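Local coordinates for protein methyltransferase (Streptomyces regensis, PDB 5N5D) that probably transfers a methyl group from S-adenosylmethionine to a hydroxyl of a precursor in the biosynthesis of the antibiotic tomaymycin, at residues 16-21 with 45-50; 25-30 with 79-84; 104-109 with 113-118; 208-213 with 217-222. All blocks are in the same frame, centred on the assembly; numbering follows the deposited sequence. Where two conformers were deposited one is given.

Interaction 1. Residues 16-21 with 45-50; sequences YFSSLL and VSAPQG. With SAM (S-adenosylmethionine), chain H.
Ser18 lays its hydroxyl against the first turn of helix 47-60. Its OG is 3.5 Å from CG of Pro48 and a little farther from CD, so the oxygen rests on the ring carbons. Ala47 closes in beside the ring, its CB 3.7 Å from the same OG. This is the whole of the tight part. No hydrogen bond crosses between the segments, and only about 84 Å² is buried.

The other side of Ser18 is looser, and the residue is partly exposed. Its OG stands off the usual staggered positions (chi1 -114°), where it touches the proline ring and also hydrogen-bonds to a bound butanediol, probably from the crystallisation liquor. Phe17 starts toward the other helix, but its ring leads away and stacks on His194 of the second subunit.

The start of helix 47-60 is well fixed. Ser46 and Gln49 form a capping box. Gln49 N donates to Ser46 OG at 3.2 Å, and Ser46 N donates to Gln49 OE1 at 3.0 Å. The second donor stands above the plane of the amide carbonyl. Just before this cap, Val45 N gives a nearly straight bond of 2.9 Å to the carboxylate atom O of S-adenosylmethionine, with an angle of 170° at the hydrogen. The helix start thus borders the cofactor pocket.

Helix 6-21 packs here on the N-terminal end of helix 47-60. Tyr74 of helix 74-80 touches Val45 and Ala47, and strand 203-211 of the second subunit adds Thr206, which bonds to the carbonyl of Pro48.

Interaction 2. Residues 25-30 with 79-84; sequences DEALSK and LARALP
Asp25 and Arg81 meet in a two-pronged salt bridge. The guanidinium comes end-on, with one nitrogen to each carboxylate oxygen. Arg81 NH2 reaches Asp25 OD2 at 2.7 Å, on the syn side. Arg81 NH1 reaches Asp25 OD1 at 3.1 Å, in a nearly straight bond meeting this oxygen from above the carboxylate plane. The two flat groups are therefore twisted, their planes 55° apart. The methyl CD1 of Leu28 lies at the guanidinium edge, 3.6 Å from Arg81 NH1.

Further out, the Arg81 chain, extended from CG to NE, spans the gap between backbones whose nearest CA atoms, of Leu28 and Arg81, are 11.2 Å apart. Asp25 is also the N-cap of helix 26-31. Its CG lies between the backbone N and the carbonyl carbon (chi1 65°), which turns OD1 back to accept a weak bond from Leu28 N. Replacing Asp25 by alanine is likely to leave the Arg81 charge without its carboxylate mate and to remove a weak cap from the helix start.

Arg81 NH2 also bonds to the carbonyl of Ala109, near the C-terminal end of helix 96-108. The bridge thus ties helix 26-31 to residues 79-84, with His54 of helix 47-60 packed against Arg81.

Interaction 3. Residues 104-109 with 113-118; sequences SRLAEA and HLVEQH
Leu106 and Val115 make the apolar part of this contact. Their side chains cross at about a right angle. Leu106 CD1 touches Val115 CG1 at 3.8 Å, and Leu106 CD2 lies 4.2 Å from Val115 CG2, so each methyl of one meets a methyl of the other. Val115 has CG1 anti to its nitrogen (chi1 -177°), which leaves both of its branches facing the helix.

The polar edge is set by Gln117, which comes at Leu106 from the opposite direction. Its OE1 is 3.8 Å from Leu106 CD1, a van der Waals touch. The amide nitrogen instead bonds to the carbonyl of Ala99, earlier in the same helix 96-108, which should restrict its turning.

Polar pairs lie within each segment. Arg105 grips Glu108 side-on, NE to OE1 at 2.8 Å and NH2 to OE2 at 2.9 Å, one turn along the helix. Both oxygens are met from above the carboxylate plane. On the strand, His118 NE2 gives Glu116 OE2 a bond of 2.6 Å, using the anti lone pair of the oxygen.

The segments belong to the beta-alpha-beta unit of strand 88-93, helix 96-108 and strand 115-119, part of the Rossmann-like fold. No hydrogen bond joins the two segments. The chemistry implies a join that rests on the packing of Leu106, with the Gln117 amide bond to Ala99 added, while the Arg105-Glu108 salt bridge and the His118-Glu116 hydrogen bond stay to the side.

Interaction 4. Residues 208-213 with 217-222; sequences IQTVGT and DGFTLA
Ile208 and Phe219 stand side by side on one face of the hairpin and point the same way. The ring takes a chi1 of 67°, which leans it over the neighbouring strand. Ile208 CB approaches the ring obliquely in an off-centre CH-pi contact, 4.1 Å from the Phe219 centroid. Thr210, two residues on, crosses the ring at about a right angle. Its CG2 meets the ring edge, 4.0 Å from Phe219 CE1. The one ring thus touches both Ile208 and Thr210. A serine in place of Phe219 would probably open a gap beside these two and leave Ile208 CB and Thr210 CG2 without the ring they pack on.

The backbones fix this arrangement. Ile208 and Phe219 form an antiparallel hydrogen-bonded pair, with Ile208 N to Phe219 O at 2.9 Å. Thr210 and Asp217 form another, with Thr210 N to Asp217 O at 2.8 Å. Between them lies the non-hydrogen-bonded pair of Gln209 and Gly218, whose CA atoms come within 4.1 Å. Gly218 CA is only 3.0 Å from Ile208 O, and a side chain there would run into that oxygen. The closeness of the strands at this point therefore depends on glycine.

In one of its two conformers the Asp217 carboxylate accepts from Asn170, outside the hairpin. Gln209 OE1 accepts from Tyr216 OH in the connecting turn, and Gln209 NE2 bonds to Trp10 and Asp14 of the second subunit.

Strand 217-224 lies between strands 165-169 and 203-211. Gln209 to Val211 pair antiparallel with a strand of the second subunit, so the sheet continues across the dimer interface.

Overall arrangement
Interactions 2 and 3 form one cluster, their centres 9 Å apart. Lys30 NZ makes a salt bridge of 2.8 Å to Glu108 OE2, and Ala27 packs on Ala109. Interaction 1 adjoins interaction 2 in sequence, since helix 6-21 is followed by helix 26-31. It touches interaction 4 where Ser46 CB meets Thr213 OG1 at 3.5 Å, and both of these reach the second subunit. Interactions 3 and 4 lie on opposite sides of the chain's centre, about 26 Å between centres, yet both reach the same sheet. Interaction 1 binds S-adenosylmethionine directly through Val45. Side chains of the others come within about 8 Å (Leu28), 10 Å (Leu106) and 9 Å (Asp217) of it.

Interaction 1. Residues 16-21 with 45-50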
loop_
_atom_site.group_PDB
_atom_site.type_symbol
_atom_site.label_atom_id
_atom_site.label_comp_id
_atom_site.label_asym_id
_atom_site.label_seq_id
_atom_site.Cartn_x
_atom_site.Cartn_y
_atom_site.Cartn_z
ATOM N N TYR A 16 -7.528 -1.037 -17.025
ATOM C CA TYR A 16 -8.497 0.037 -16.834
ATOM C C TYR A 16 -7.991 1.063 -15.826
ATOM O O TYR A 16 -7.943 2.263 -16.111
ATOM C CB TYR A 16 -9.845 -0.536 -16.383
ATOM C CG TYR A 16 -10.763 0.550 -15.874
ATOM C CD1 TYR A 16 -11.450 1.377 -16.752
ATOM C CD2 TYR A 16 -10.916 0.766 -14.518
ATOM C CE1 TYR A 16 -12.266 2.387 -16.282
ATOM C CE2 TYR A 16 -11.730 1.770 -14.038
ATOM C CZ TYR A 16 -12.398 2.581 -14.921
ATOM O OH TYR A 16 -13.194 3.575 -14.400
ATOM N N PHE A 17 -7.623 0.614 -14.627
ATOM C CA PHE A 17 -7.114 1.545 -13.622
ATOM C C PHE A 17 -5.865 2.254 -14.124
ATOM O O PHE A 17 -5.730 3.476 -13.991
ATOM C CB PHE A 17 -6.798 0.805 -12.320
ATOM C CG PHE A 17 -8.001 0.361 -11.534
ATOM C CD1 PHE A 17 -9.132 1.144 -11.433
ATOM C CD2 PHE A 17 -7.966 -0.845 -10.851
ATOM C CE1 PHE A 17 -10.224 0.720 -10.686
ATOM C CE2 PHE A 17 -9.047 -1.271 -10.112
ATOM C CZ PHE A 17 -10.179 -0.491 -10.032
ATOM N N SER A 18 -4.940 1.491 -14.707
ATOM C CA SER A 18 -3.702 2.056 -15.238
ATOM C C SER A 18 -3.977 3.142 -16.269
ATOM O O SER A 18 -3.321 4.193 -16.269
ATOM C CB SER A 18 -2.860 0.945 -15.868
ATOM O OG SER A 18 -1.659 0.748 -15.160
ATOM N N SER A 19 -4.929 2.896 -17.174
ATOM C CA SER A 19 -5.210 3.845 -18.243
ATOM C C SER A 19 -5.576 5.215 -17.697
ATOM O O SER A 19 -5.283 6.236 -18.331
ATOM C CB SER A 19 -6.336 3.318 -19.144
ATOM O OG SER A 19 -7.622 3.454 -18.552
ATOM N N LEU A 20 -6.214 5.263 -16.532
ATOM C CA LEU A 20 -6.648 6.520 -15.953
ATOM C C LEU A 20 -5.656 7.089 -14.954
ATOM O O LEU A 20 -5.588 8.315 -14.799
ATOM C CB LEU A 20 -8.012 6.343 -15.274
ATOM C CG LEU A 20 -9.150 6.024 -16.262
ATOM C CD1 LEU A 20 -10.421 5.584 -15.562
ATOM C CD2 LEU A 20 -9.451 7.251 -17.113
ATOM N N LEU A 21 -4.870 6.241 -14.281
ATOM C CA LEU A 21 -4.075 6.713 -13.153
ATOM C C LEU A 21 -2.568 6.735 -13.378
ATOM O O LEU A 21 -1.882 7.495 -12.687
ATOM C CB LEU A 21 -4.347 5.854 -11.911
ATOM C CG LEU A 21 -5.789 5.815 -11.408
ATOM C CD1 LEU A 21 -5.845 5.055 -10.080
ATOM C CD2 LEU A 21 -6.403 7.185 -11.257
ATOM N N VAL A 45 7.976 -4.948 -11.550
ATOM C CA VAL A 45 6.699 -4.533 -10.986
ATOM C C VAL A 45 5.827 -4.014 -12.122
ATOM O O VAL A 45 6.324 -3.471 -13.120
ATOM C CB VAL A 45 6.866 -3.468 -9.887
ATOM C CG1 VAL A 45 7.627 -4.040 -8.693
ATOM C CG2 VAL A 45 7.561 -2.227 -10.433
ATOM N N SER A 46 4.522 -4.199 -11.979
ATOM C CA SER A 46 3.558 -3.629 -12.901
ATOM C C SER A 46 3.539 -2.110 -12.771
ATOM O O SER A 46 4.086 -1.528 -11.833
ATOM C CB SER A 46 2.165 -4.172 -12.609
ATOM O OG SER A 46 1.714 -3.665 -11.364
ATOM N N ALA A 47 2.860 -1.453 -13.709
ATOM C CA ALA A 47 2.741 -0.002 -13.609
ATOM C C ALA A 47 2.031 0.420 -12.328
ATOM O O ALA A 47 2.553 1.305 -11.626
ATOM C CB ALA A 47 2.048 0.548 -14.861
ATOM N N PRO A 48 0.881 -0.153 -11.956
ATOM C CA PRO A 48 0.248 0.263 -10.691
ATOM C C PRO A 48 1.125 0.002 -9.480
ATOM O O PRO A 48 1.120 0.794 -8.528
ATOM C CB PRO A 48 -1.041 -0.572 -10.652
ATOM C CG PRO A 48 -1.304 -0.961 -12.076
ATOM C CD PRO A 48 0.056 -1.135 -12.683
ATOM N N GLN A 49 1.891 -1.094 -9.502
ATOM C CA GLN A 49 2.787 -1.428 -8.393
ATOM C C GLN A 49 3.974 -0.477 -8.314
ATOM O O GLN A 49 4.382 -0.068 -7.216
ATOM C CB GLN A 49 3.297 -2.858 -8.555
ATOM C CG GLN A 49 2.272 -3.937 -8.327
ATOM C CD GLN A 49 2.785 -5.318 -8.732
ATOM O OE1 GLN A 49 3.856 -5.451 -9.339
ATOM N NE2 GLN A 49 2.021 -6.345 -8.402
ATOM N N GLY A 50 4.583 -0.163 -9.459
ATOM C CA GLY A 50 5.644 0.822 -9.465
ATOM C C GLY A 50 5.154 2.173 -8.988
ATOM O O GLY A 50 5.835 2.853 -8.220
HETATM N N SAM H . 12.981 -4.513 -9.149
HETATM C CA SAM H . 12.878 -4.789 -10.596
HETATM C C SAM H . 11.612 -4.090 -11.190
HETATM O O SAM H . 10.557 -4.176 -10.521
HETATM O OXT SAM H . 11.734 -3.498 -12.283
HETATM C CB SAM H . 12.813 -6.313 -10.861
HETATM C CG SAM H . 13.895 -7.069 -10.099
HETATM S SD SAM H . 13.842 -8.796 -10.633
HETATM C CE SAM H . 12.403 -9.354 -9.801
HETATM C "C5'" SAM H . 15.103 -9.585 -9.575
HETATM C "C4'" SAM H . 16.513 -9.140 -9.908
HETATM O "O4'" SAM H . 17.426 -9.504 -8.848
HETATM C "C3'" SAM H . 17.082 -9.732 -11.204
HETATM O "O3'" SAM H . 17.485 -8.675 -12.069
HETATM C "C2'" SAM H . 18.243 -10.615 -10.722
HETATM O "O2'" SAM H . 19.336 -10.643 -11.633
HETATM C "C1'" SAM H . 18.643 -9.901 -9.437
HETATM N N9 SAM H . 19.367 -10.725 -8.477
HETATM C C8 SAM H . 19.141 -12.040 -8.170
HETATM N N7 SAM H . 19.911 -12.506 -7.216
HETATM C C5 SAM H . 20.700 -11.418 -6.870
HETATM C C6 SAM H . 21.707 -11.247 -5.902
HETATM N N6 SAM H . 22.113 -12.216 -5.074
HETATM N N1 SAM H . 22.284 -10.027 -5.804
HETATM C C2 SAM H . 21.877 -9.056 -6.627
HETATM N N3 SAM H . 20.938 -9.102 -7.578
HETATM C C4 SAM H . 20.381 -10.317 -7.647
#

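Interaction 2. Residues 25-30 with 79-84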
loop_
_atom_site.group_PDB
_atom_site.type_symbol
_atom_site.label_atom_id
_atom_site.label_comp_id
_atom_site.label_asym_id
_atom_site.label_seq_id
_atom_site.Cartn_x
_atom_site.Cartn_y
_atom_site.Cartn_z
ATOM N N ASP A 25 6.175 7.229 -19.635
ATOM C CA ASP A 25 6.888 7.927 -20.693
ATOM C C ASP A 25 7.834 6.949 -21.392
ATOM O O ASP A 25 7.834 5.745 -21.117
ATOM C CB ASP A 25 7.597 9.159 -20.126
ATOM C CG ASP A 25 8.694 8.825 -19.127
ATOM O OD1 ASP A 25 8.692 7.723 -18.537
ATOM O OD2 ASP A 25 9.566 9.698 -18.912
ATOM N N GLU A 26 8.662 7.462 -22.302
ATOM C CA GLU A 26 9.549 6.602 -23.080
ATOM C C GLU A 26 10.415 5.734 -22.173
ATOM O O GLU A 26 10.508 4.515 -22.361
ATOM C CB GLU A 26 10.421 7.469 -23.996
ATOM C CG GLU A 26 11.481 6.718 -24.809
ATOM C CD GLU A 26 12.574 7.630 -25.360
ATOM O OE1 GLU A 26 12.824 8.708 -24.777
ATOM O OE2 GLU A 26 13.187 7.262 -26.385
ATOM N N ALA A 27 11.063 6.348 -21.181
ATOM C CA ALA A 27 11.983 5.598 -20.331
ATOM C C ALA A 27 11.271 4.436 -19.645
ATOM O O ALA A 27 11.780 3.309 -19.621
ATOM C CB ALA A 27 12.627 6.530 -19.305
ATOM N N LEU A 28 10.081 4.688 -19.095
ATOM C CA LEU A 28 9.347 3.632 -18.406
ATOM C C LEU A 28 8.844 2.574 -19.377
ATOM O O LEU A 28 8.947 1.374 -19.101
ATOM C CB LEU A 28 8.175 4.225 -17.626
ATOM C CG LEU A 28 8.528 4.884 -16.289
ATOM C CD1 LEU A 28 7.345 5.688 -15.758
ATOM C CD2 LEU A 28 8.966 3.838 -15.270
ATOM N N SER A 29 8.275 2.990 -20.509
ATOM C CA SER A 29 7.762 2.012 -21.460
ATOM C C SER A 29 8.882 1.142 -22.013
ATOM O O SER A 29 8.670 -0.045 -22.283
ATOM C CB SER A 29 7.010 2.715 -22.592
ATOM O OG SER A 29 7.854 3.597 -23.298
ATOM N N LYS A 30 10.078 1.712 -22.192
ATOM C CA LYS A 30 11.218 0.920 -22.646
ATOM C C LYS A 30 11.721 0.003 -21.538
ATOM O O LYS A 30 12.001 -1.178 -21.784
ATOM C CB LYS A 30 12.348 1.834 -23.129
ATOM C CG LYS A 30 12.041 2.624 -24.400
ATOM C CD LYS A 30 13.198 3.550 -24.818
ATOM C CE LYS A 30 14.403 2.774 -25.338
ATOM N NZ LYS A 30 15.430 3.675 -25.938
ATOM N N LEU A 79 11.128 4.785 -8.254
ATOM C CA LEU A 79 11.685 5.172 -6.962
ATOM C C LEU A 79 12.497 6.456 -7.076
ATOM O O LEU A 79 12.362 7.360 -6.244
ATOM C CB LEU A 79 12.549 4.044 -6.405
ATOM C CG LEU A 79 11.784 2.820 -5.905
ATOM C CD1 LEU A 79 12.762 1.697 -5.634
ATOM C CD2 LEU A 79 10.976 3.140 -4.659
ATOM N N ALA A 80 13.354 6.553 -8.096
ATOM C CA ALA A 80 14.189 7.740 -8.241
ATOM C C ALA A 80 13.346 8.982 -8.481
ATOM O O ALA A 80 13.714 10.075 -8.038
ATOM C CB ALA A 80 15.190 7.548 -9.380
ATOM N N ARG A 81 12.208 8.840 -9.164
ATOM C CA ARG A 81 11.372 10.003 -9.435
ATOM C C ARG A 81 10.612 10.493 -8.209
ATOM O O ARG A 81 10.017 11.577 -8.265
ATOM C CB ARG A 81 10.407 9.683 -10.577
ATOM C CG ARG A 81 11.099 9.732 -11.924
ATOM C CD ARG A 81 10.170 9.435 -13.086
ATOM N NE ARG A 81 10.823 9.780 -14.344
ATOM C CZ ARG A 81 10.405 9.398 -15.545
ATOM N NH1 ARG A 81 9.320 8.646 -15.667
ATOM N NH2 ARG A 81 11.081 9.759 -16.627
ATOM N N ALA A 82 10.625 9.741 -7.111
ATOM C CA ALA A 82 10.079 10.215 -5.849
ATOM C C ALA A 82 11.061 11.099 -5.090
ATOM O O ALA A 82 10.663 11.745 -4.117
ATOM C CB ALA A 82 9.690 9.028 -4.969
ATOM N N LEU A 83 12.324 11.142 -5.515
ATOM C CA LEU A 83 13.371 11.757 -4.719
ATOM C C LEU A 83 13.413 13.272 -4.897
ATOM O O LEU A 83 13.131 13.787 -5.981
ATOM C CB LEU A 83 14.732 11.200 -5.104
ATOM C CG LEU A 83 15.015 9.740 -4.766
ATOM C CD1 LEU A 83 16.273 9.271 -5.485
ATOM C CD2 LEU A 83 15.162 9.576 -3.265
ATOM N N PRO A 84 13.825 13.994 -3.861
ATOM C CA PRO A 84 14.143 15.410 -4.015
ATOM C C PRO A 84 15.465 15.579 -4.740
ATOM O O PRO A 84 16.223 14.611 -4.897
ATOM C CB PRO A 84 14.241 15.900 -2.566
ATOM C CG PRO A 84 14.759 14.711 -1.846
ATOM C CD PRO A 84 14.071 13.530 -2.485
#

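Interaction 3. Residues 104-109 with 113-118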
loop_
_atom_site.group_PDB
_atom_site.type_symbol
_atom_site.label_atom_id
_atom_site.label_comp_id
_atom_site.label_asym_id
_atom_site.label_seq_id
_atom_site.Cartn_x
_atom_site.Cartn_y
_atom_site.Cartn_z
ATOM N N SER A 104 20.855 2.817 -19.033
ATOM C CA SER A 104 20.349 3.538 -20.197
ATOM C C SER A 104 18.948 4.082 -19.946
ATOM O O SER A 104 18.632 5.209 -20.350
ATOM C CB SER A 104 20.358 2.620 -21.415
ATOM O OG SER A 104 21.682 2.237 -21.758
ATOM N N ARG A 105 18.090 3.292 -19.294
ATOM C CA ARG A 105 16.743 3.752 -18.970
ATOM C C ARG A 105 16.777 4.916 -17.986
ATOM O O ARG A 105 16.019 5.882 -18.126
ATOM C CB ARG A 105 15.915 2.610 -18.380
ATOM C CG ARG A 105 15.837 1.342 -19.217
ATOM C CD ARG A 105 15.087 1.550 -20.513
ATOM N NE ARG A 105 15.915 2.128 -21.569
ATOM C CZ ARG A 105 16.800 1.446 -22.291
ATOM N NH1 ARG A 105 16.999 0.153 -22.064
ATOM N NH2 ARG A 105 17.493 2.059 -23.242
ATOM N N LEU A 106 17.622 4.824 -16.960
ATOM C CA LEU A 106 17.676 5.890 -15.966
ATOM C C LEU A 106 18.164 7.196 -16.576
ATOM O O LEU A 106 17.709 8.279 -16.183
ATOM C CB LEU A 106 18.564 5.459 -14.801
ATOM C CG LEU A 106 17.979 4.290 -14.002
ATOM C CD1 LEU A 106 19.068 3.622 -13.177
ATOM C CD2 LEU A 106 16.826 4.746 -13.115
ATOM N N ALA A 107 19.084 7.119 -17.538
ATOM C CA ALA A 107 19.512 8.313 -18.256
ATOM C C ALA A 107 18.366 8.892 -19.077
ATOM O O ALA A 107 18.107 10.102 -19.036
ATOM C CB ALA A 107 20.705 7.976 -19.145
ATOM N N GLU A 108 17.664 8.036 -19.829
ATOM C CA GLU A 108 16.499 8.484 -20.591
ATOM C C GLU A 108 15.465 9.126 -19.677
ATOM O O GLU A 108 14.796 10.095 -20.059
ATOM C CB GLU A 108 15.875 7.304 -21.342
ATOM C CG GLU A 108 16.735 6.730 -22.465
ATOM C CD GLU A 108 16.298 5.335 -22.902
ATOM O OE1 GLU A 108 15.379 4.758 -22.278
ATOM O OE2 GLU A 108 16.881 4.810 -23.878
ATOM N N ALA A 109 15.317 8.593 -18.465
ATOM C CA ALA A 109 14.321 9.078 -17.521
ATOM C C ALA A 109 14.695 10.408 -16.888
ATOM O O ALA A 109 13.841 11.017 -16.234
ATOM C CB ALA A 109 14.110 8.043 -16.422
ATOM N N HIS A 113 21.519 11.385 -12.302
ATOM C CA HIS A 113 22.229 12.112 -11.256
ATOM C C HIS A 113 21.760 11.733 -9.861
ATOM O O HIS A 113 22.424 12.099 -8.883
ATOM C CB HIS A 113 22.060 13.621 -11.455
ATOM C CG HIS A 113 20.646 14.102 -11.322
ATOM N ND1 HIS A 113 19.681 13.848 -12.274
ATOM C CD2 HIS A 113 20.040 14.832 -10.356
ATOM C CE1 HIS A 113 18.539 14.396 -11.896
ATOM N NE2 HIS A 113 18.729 14.997 -10.735
ATOM N N LEU A 114 20.637 11.029 -9.751
ATOM C CA LEU A 114 20.091 10.610 -8.470
ATOM C C LEU A 114 20.380 9.157 -8.134
ATOM O O LEU A 114 19.980 8.704 -7.061
ATOM C CB LEU A 114 18.574 10.814 -8.451
ATOM C CG LEU A 114 18.072 12.230 -8.722
ATOM C CD1 LEU A 114 16.564 12.212 -8.916
ATOM C CD2 LEU A 114 18.449 13.157 -7.596
ATOM N N VAL A 115 21.031 8.406 -9.016
ATOM C CA VAL A 115 21.127 6.959 -8.858
ATOM C C VAL A 115 22.588 6.550 -8.756
ATOM O O VAL A 115 23.433 7.008 -9.532
ATOM C CB VAL A 115 20.430 6.211 -10.007
ATOM C CG1 VAL A 115 20.485 4.706 -9.768
ATOM C CG2 VAL A 115 18.988 6.661 -10.129
ATOM N N GLU A 116 22.868 5.677 -7.795
ATOM C CA GLU A 116 24.168 5.047 -7.615
ATOM C C GLU A 116 23.962 3.552 -7.817
ATOM O O GLU A 116 23.378 2.879 -6.959
ATOM C CB GLU A 116 24.721 5.361 -6.228
ATOM C CG GLU A 116 25.987 4.631 -5.850
ATOM C CD GLU A 116 26.369 4.903 -4.414
ATOM O OE1 GLU A 116 26.371 6.090 -4.024
ATOM O OE2 GLU A 116 26.634 3.936 -3.674
ATOM N N GLN A 117 24.418 3.036 -8.954
ATOM C CA GLN A 117 24.259 1.627 -9.275
ATOM C C GLN A 117 25.470 0.823 -8.817
ATOM O O GLN A 117 26.613 1.279 -8.918
ATOM C CB GLN A 117 24.069 1.428 -10.777
ATOM C CG GLN A 117 22.767 1.971 -11.316
ATOM C CD GLN A 117 22.544 1.559 -12.753
ATOM O OE1 GLN A 117 22.592 2.387 -13.663
ATOM N NE2 GLN A 117 22.307 0.271 -12.968
ATOM N N HIS A 118 25.203 -0.394 -8.345
ATOM C CA HIS A 118 26.229 -1.359 -7.978
ATOM C C HIS A 118 25.955 -2.662 -8.706
ATOM O O HIS A 118 24.799 -3.072 -8.845
ATOM C CB HIS A 118 26.257 -1.606 -6.466
ATOM C CG HIS A 118 26.649 -0.403 -5.668
ATOM N ND1 HIS A 118 27.916 -0.231 -5.154
ATOM C CD2 HIS A 118 25.944 0.696 -5.309
ATOM C CE1 HIS A 118 27.973 0.921 -4.508
ATOM N NE2 HIS A 118 26.789 1.501 -4.586
#

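Interaction 4. Residues 208-213 with 217-222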
loop_
_atom_site.group_PDB
_atom_site.type_symbol
_atom_site.label_atom_id
_atom_site.label_comp_id
_atom_site.label_asym_id
_atom_site.label_seq_id
_atom_site.Cartn_x
_atom_site.Cartn_y
_atom_site.Cartn_z
ATOM N N ILE A 208 0.188 -8.066 2.040
ATOM C CA ILE A 208 -0.999 -7.866 1.221
ATOM C C ILE A 208 -0.881 -8.752 -0.007
ATOM O O ILE A 208 0.111 -8.666 -0.742
ATOM C CB ILE A 208 -1.152 -6.394 0.811
ATOM C CG1 ILE A 208 -1.273 -5.492 2.041
ATOM C CG2 ILE A 208 -2.362 -6.209 -0.100
ATOM C CD1 ILE A 208 -2.508 -5.735 2.885
ATOM N N GLN A 209 -1.888 -9.595 -0.229
ATOM C CA GLN A 209 -1.969 -10.388 -1.450
ATOM C C GLN A 209 -2.614 -9.566 -2.560
ATOM O O GLN A 209 -3.617 -8.878 -2.339
ATOM C CB GLN A 209 -2.788 -11.657 -1.217
ATOM C CG GLN A 209 -2.353 -12.547 -0.062
ATOM C CD GLN A 209 -3.325 -13.722 0.149
ATOM O OE1 GLN A 209 -3.414 -14.628 -0.678
ATOM N NE2 GLN A 209 -4.063 -13.691 1.252
ATOM N N THR A 210 -2.043 -9.648 -3.762
ATOM C CA THR A 210 -2.513 -8.864 -4.896
ATOM C C THR A 210 -2.700 -9.748 -6.124
ATOM O O THR A 210 -2.131 -10.835 -6.232
ATOM C CB THR A 210 -1.537 -7.727 -5.249
ATOM O OG1 THR A 210 -0.289 -8.280 -5.678
ATOM C CG2 THR A 210 -1.292 -6.821 -4.050
ATOM N N VAL A 211 -3.514 -9.256 -7.056
ATOM C CA VAL A 211 -3.620 -9.821 -8.394
ATOM C C VAL A 211 -3.587 -8.660 -9.379
ATOM O O VAL A 211 -3.607 -7.489 -8.995
ATOM C CB VAL A 211 -4.886 -10.684 -8.594
ATOM C CG1 VAL A 211 -4.884 -11.872 -7.632
ATOM C CG2 VAL A 211 -6.161 -9.847 -8.450
ATOM N N GLY A 212 -3.526 -9.001 -10.656
ATOM C CA GLY A 212 -3.315 -8.029 -11.705
ATOM C C GLY A 212 -2.479 -8.645 -12.807
ATOM O O GLY A 212 -2.402 -9.862 -12.926
ATOM N N THR A 213 -1.846 -7.777 -13.604
ATOM C CA THR A 213 -1.077 -8.246 -14.749
ATOM C C THR A 213 0.087 -9.155 -14.365
ATOM O O THR A 213 0.598 -9.874 -15.233
ATOM C CB THR A 213 -0.543 -7.058 -15.553
ATOM O OG1 THR A 213 0.304 -6.257 -14.725
ATOM C CG2 THR A 213 -1.687 -6.210 -16.083
ATOM N N ASP A 217 0.174 -12.748 -6.350
ATOM C CA ASP A 217 1.377 -12.649 -5.531
ATOM C C ASP A 217 1.071 -11.720 -4.352
ATOM O O ASP A 217 -0.086 -11.593 -3.945
ATOM C CB ASP A 217 2.548 -12.172 -6.415
ATOM C CG ASP A 217 3.899 -12.576 -5.870
ATOM O OD1 ASP A 217 3.961 -13.099 -4.737
ATOM O OD2 ASP A 217 4.900 -12.369 -6.586
ATOM N N GLY A 218 2.103 -11.080 -3.811
ATOM C CA GLY A 218 1.883 -10.175 -2.692
ATOM C C GLY A 218 3.174 -9.525 -2.247
ATOM O O GLY A 218 4.268 -9.882 -2.696
ATOM N N PHE A 219 3.029 -8.561 -1.337
ATOM C CA PHE A 219 4.168 -7.831 -0.809
ATOM C C PHE A 219 4.014 -7.650 0.691
ATOM O O PHE A 219 2.914 -7.753 1.242
ATOM C CB PHE A 219 4.313 -6.464 -1.484
ATOM C CG PHE A 219 3.186 -5.504 -1.177
ATOM C CD1 PHE A 219 2.014 -5.522 -1.913
ATOM C CD2 PHE A 219 3.318 -4.563 -0.171
ATOM C CE1 PHE A 219 0.985 -4.621 -1.644
ATOM C CE2 PHE A 219 2.298 -3.667 0.111
ATOM C CZ PHE A 219 1.130 -3.691 -0.629
ATOM N N THR A 220 5.143 -7.382 1.341
ATOM C CA THR A 220 5.188 -7.025 2.750
ATOM C C THR A 220 5.630 -5.579 2.877
ATOM O O THR A 220 6.583 -5.155 2.218
ATOM C CB THR A 220 6.154 -7.925 3.521
ATOM O OG1 THR A 220 5.751 -9.281 3.365
ATOM C CG2 THR A 220 6.176 -7.563 5.009
ATOM N N LEU A 221 4.934 -4.835 3.723
ATOM C CA LEU A 221 5.291 -3.461 4.037
ATOM C C LEU A 221 5.592 -3.389 5.522
ATOM O O LEU A 221 4.736 -3.722 6.349
ATOM C CB LEU A 221 4.173 -2.490 3.657
ATOM C CG LEU A 221 4.552 -1.011 3.759
ATOM C CD1 LEU A 221 3.711 -0.190 2.801
ATOM C CD2 LEU A 221 4.390 -0.484 5.183
ATOM N N ALA A 222 6.806 -2.967 5.852
ATOM C CA ALA A 222 7.265 -2.873 7.225
ATOM C C ALA A 222 7.684 -1.445 7.538
ATOM O O ALA A 222 8.249 -0.744 6.692
ATOM C CB ALA A 222 8.434 -3.827 7.470
#